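Side-chain contact in microtubule-associated protein 1A/1B, light chain 3, putative (Trypanosoma brucei, PDB 3H9D), which probably becomes conjugated to a membrane lipid and acts in autophagy as a ubiquitin-like protein of the ATG8 family: residues Asp96-Ser99 against Lys100-Glu104. Numbering follows the deposited sequence.
Sequences DIYS and KYKDE
Lys-102 lays its aliphatic chain over one face of the Tyr-98 ring, four residues back at the C-terminal end of helix 94-101. A CH-pi contact follows from the position of Lys-102 CD, 4.0 Å from the centroid of the Tyr-98 ring and 29° off its normal; the closest ring atom is Tyr-98 CE2, 3.6 Å from Lys-102 CD. Two torsions bring the groups together: Tyr-98 holds CG opposite its backbone N, while Lys-102 sets CG between N and the carbonyl carbon (chi1 67°) and then runs extended across the ring. The helix ends here. Lys-100 N to Asp-96 O and Tyr-101 N to Ile-97 O (3.0 Å) are sound helical bonds, whereas Lys-102 N to Tyr-98 O, though 2.8 Å long, is bent to 124° and weak, in keeping with Lys-102 being the first residue to leave helical geometry.

The tight part lies on the inner side, where Ile-97 and Tyr-98 are buried and Ile-97 CG2 meets Tyr-101 CD2 at 3.7 Å. The same edge of the Tyr-101 ring approaches Ile-97 O. By contrast, Asp-96, Ser-99, Lys-100 and Lys-102 form the exposed side; there Lys-100 CG stands 4.0 Å above the plane of the Tyr-101 ring, over its centre, and Ser-99 OG turns back to bond Ala-95 O within the helix.

Tyr-98 OH is hydrogen-bonded to Gly-106 O, tying the helix to the connection that follows it. Ile-97, Tyr-98 and Tyr-101 all rest on Leu-108 of strand 108-113, and Ile-97 and Tyr-101 also touch Thr-83 of strand 80-83; these contacts set the short helix against the ubiquitin-like sheet, while Tyr-98 also touches Arg-25 of helix 14-27.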
ATOM      1  N   ASP A  96     -18.126 -16.371   4.510  1.00 33.95           N
ATOM      2  CA  ASP A  96     -17.135 -17.339   4.020  1.00 33.69           C
ATOM      3  C   ASP A  96     -16.016 -16.620   3.269  1.00 32.97           C
ATOM      4  O   ASP A  96     -14.840 -16.967   3.408  1.00 32.13           O
ATOM      5  CB  ASP A  96     -17.777 -18.380   3.087  1.00 33.22           C
ATOM      6  CG  ASP A  96     -18.607 -19.436   3.833  1.00 37.18           C
ATOM      7  OD1 ASP A  96     -18.455 -19.599   5.069  1.00 36.76           O
ATOM      8  OD2 ASP A  96     -19.413 -20.117   3.155  1.00 37.69           O
ATOM      9  N   ILE A  97     -16.399 -15.637   2.453  1.00 32.75           N
ATOM     10  CA  ILE A  97     -15.453 -14.784   1.725  1.00 33.58           C
ATOM     11  C   ILE A  97     -14.583 -14.002   2.711  1.00 34.14           C
ATOM     12  O   ILE A  97     -13.376 -13.879   2.517  1.00 36.05           O
ATOM     13  CB  ILE A  97     -16.179 -13.805   0.737  1.00 33.46           C
ATOM     14  CG1 ILE A  97     -17.227 -14.539  -0.115  1.00 32.25           C
ATOM     15  CG2 ILE A  97     -15.180 -13.056  -0.148  1.00 30.58           C
ATOM     16  CD1 ILE A  97     -16.674 -15.634  -1.035  1.00 30.32           C
ATOM     17  N   TYR A  98     -15.191 -13.508   3.785  1.00 35.44           N
ATOM     18  CA  TYR A  98     -14.452 -12.757   4.785  1.00 36.15           C
ATOM     19  C   TYR A  98     -13.331 -13.591   5.401  1.00 37.48           C
ATOM     20  O   TYR A  98     -12.186 -13.150   5.440  1.00 37.11           O
ATOM     21  CB  TYR A  98     -15.379 -12.203   5.874  1.00 36.42           C
ATOM     22  CG  TYR A  98     -14.621 -11.493   6.975  1.00 37.53           C
ATOM     23  CD1 TYR A  98     -14.169 -10.182   6.805  1.00 38.96           C
ATOM     24  CD2 TYR A  98     -14.336 -12.137   8.176  1.00 35.71           C
ATOM     25  CE1 TYR A  98     -13.460  -9.532   7.808  1.00 38.67           C
ATOM     26  CE2 TYR A  98     -13.626 -11.495   9.182  1.00 36.16           C
ATOM     27  CZ  TYR A  98     -13.190 -10.196   8.992  1.00 37.60           C
ATOM     28  OH  TYR A  98     -12.483  -9.560   9.992  1.00 39.37           O
ATOM     29  N   SER A  99     -13.663 -14.801   5.855  1.00 38.76           N
ATOM     30  CA  SER A  99     -12.740 -15.622   6.649  1.00 38.79           C
ATOM     31  C   SER A  99     -11.581 -16.161   5.823  1.00 39.57           C
ATOM     32  O   SER A  99     -10.459 -16.292   6.324  1.00 39.75           O
ATOM     33  CB  SER A  99     -13.497 -16.772   7.310  1.00 39.00           C
ATOM     34  OG  SER A  99     -14.753 -16.323   7.796  1.00 41.17           O
ATOM     35  N   LYS A 100     -11.861 -16.478   4.560  1.00 39.70           N
ATOM     36  CA  LYS A 100     -10.849 -16.969   3.636  1.00 39.78           C
ATOM     37  C   LYS A 100      -9.933 -15.837   3.168  1.00 40.45           C
ATOM     38  O   LYS A 100      -8.704 -15.974   3.190  1.00 41.71           O
ATOM     39  CB  LYS A 100     -11.525 -17.642   2.430  1.00 40.47           C
ATOM     40  CG  LYS A 100     -10.583 -18.393   1.491  1.00 40.18           C
ATOM     41  CD  LYS A 100     -11.350 -19.295   0.524  1.00 42.59           C
ATOM     42  CE  LYS A 100     -10.424 -19.884  -0.546  1.00 44.48           C
ATOM     43  NZ  LYS A 100     -10.970 -21.114  -1.213  1.00 43.10           N
ATOM     44  N   TYR A 101     -10.535 -14.719   2.761  1.00 40.33           N
ATOM     45  CA  TYR A 101      -9.821 -13.677   2.018  1.00 39.44           C
ATOM     46  C   TYR A 101      -9.511 -12.398   2.799  1.00 38.62           C
ATOM     47  O   TYR A 101      -8.998 -11.443   2.222  1.00 39.27           O
ATOM     48  CB  TYR A 101     -10.597 -13.304   0.750  1.00 39.73           C
ATOM     49  CG  TYR A 101     -10.795 -14.413  -0.272  1.00 41.51           C
ATOM     50  CD1 TYR A 101      -9.754 -14.815  -1.109  1.00 41.71           C
ATOM     51  CD2 TYR A 101     -12.041 -15.032  -0.426  1.00 39.36           C
ATOM     52  CE1 TYR A 101      -9.940 -15.816  -2.058  1.00 44.31           C
ATOM     53  CE2 TYR A 101     -12.238 -16.029  -1.373  1.00 40.46           C
ATOM     54  CZ  TYR A 101     -11.183 -16.420  -2.186  1.00 44.49           C
ATOM     55  OH  TYR A 101     -11.372 -17.412  -3.133  1.00 44.21           O
ATOM     56  N   LYS A 102      -9.815 -12.367   4.093  1.00 37.28           N
ATOM     57  CA  LYS A 102      -9.543 -11.174   4.904  1.00 36.17           C
ATOM     58  C   LYS A 102      -8.058 -10.815   4.960  1.00 35.27           C
ATOM     59  O   LYS A 102      -7.197 -11.685   5.110  1.00 35.41           O
ATOM     60  CB  LYS A 102     -10.110 -11.304   6.326  1.00 35.57           C
ATOM     61  CG  LYS A 102      -9.445 -12.363   7.201  1.00 36.50           C
ATOM     62  CD  LYS A 102     -10.315 -12.678   8.400  1.00 38.58           C
ATOM     63  CE  LYS A 102      -9.560 -13.425   9.472  1.00 39.02           C
ATOM     64  NZ  LYS A 102     -10.406 -13.587  10.697  1.00 41.74           N
ATOM     65  N   ASP A 103      -7.786  -9.519   4.831  1.00 34.14           N
ATOM     66  CA  ASP A 103      -6.440  -8.967   4.933  1.00 33.04           C
ATOM     67  C   ASP A 103      -5.951  -9.101   6.378  1.00 32.31           C
ATOM     68  O   ASP A 103      -6.748  -9.243   7.298  1.00 33.47           O
ATOM     69  CB  ASP A 103      -6.461  -7.484   4.505  1.00 32.05           C
ATOM     70  CG  ASP A 103      -5.077  -6.923   4.222  1.00 29.81           C
ATOM     71  OD1 ASP A 103      -4.496  -6.280   5.120  1.00 27.48           O
ATOM     72  OD2 ASP A 103      -4.572  -7.124   3.100  1.00 29.14           O
ATOM     73  N   GLU A 104      -4.637  -9.062   6.560  1.00 32.18           N
ATOM     74  CA  GLU A 104      -4.002  -9.034   7.876  1.00 32.46           C
ATOM     75  C   GLU A 104      -4.555  -7.949   8.815  1.00 32.30           C
ATOM     76  O   GLU A 104      -4.640  -8.157  10.031  1.00 31.54           O
ATOM     77  CB  GLU A 104      -2.491  -8.850   7.708  1.00 32.97           C
ATOM     78  OE1 GLU A 104      -0.142  -8.338  10.014  1.00 38.41           O
ATOM     79  OE2 GLU A 104      -1.220 -11.045   9.417  1.00 51.28           O
TER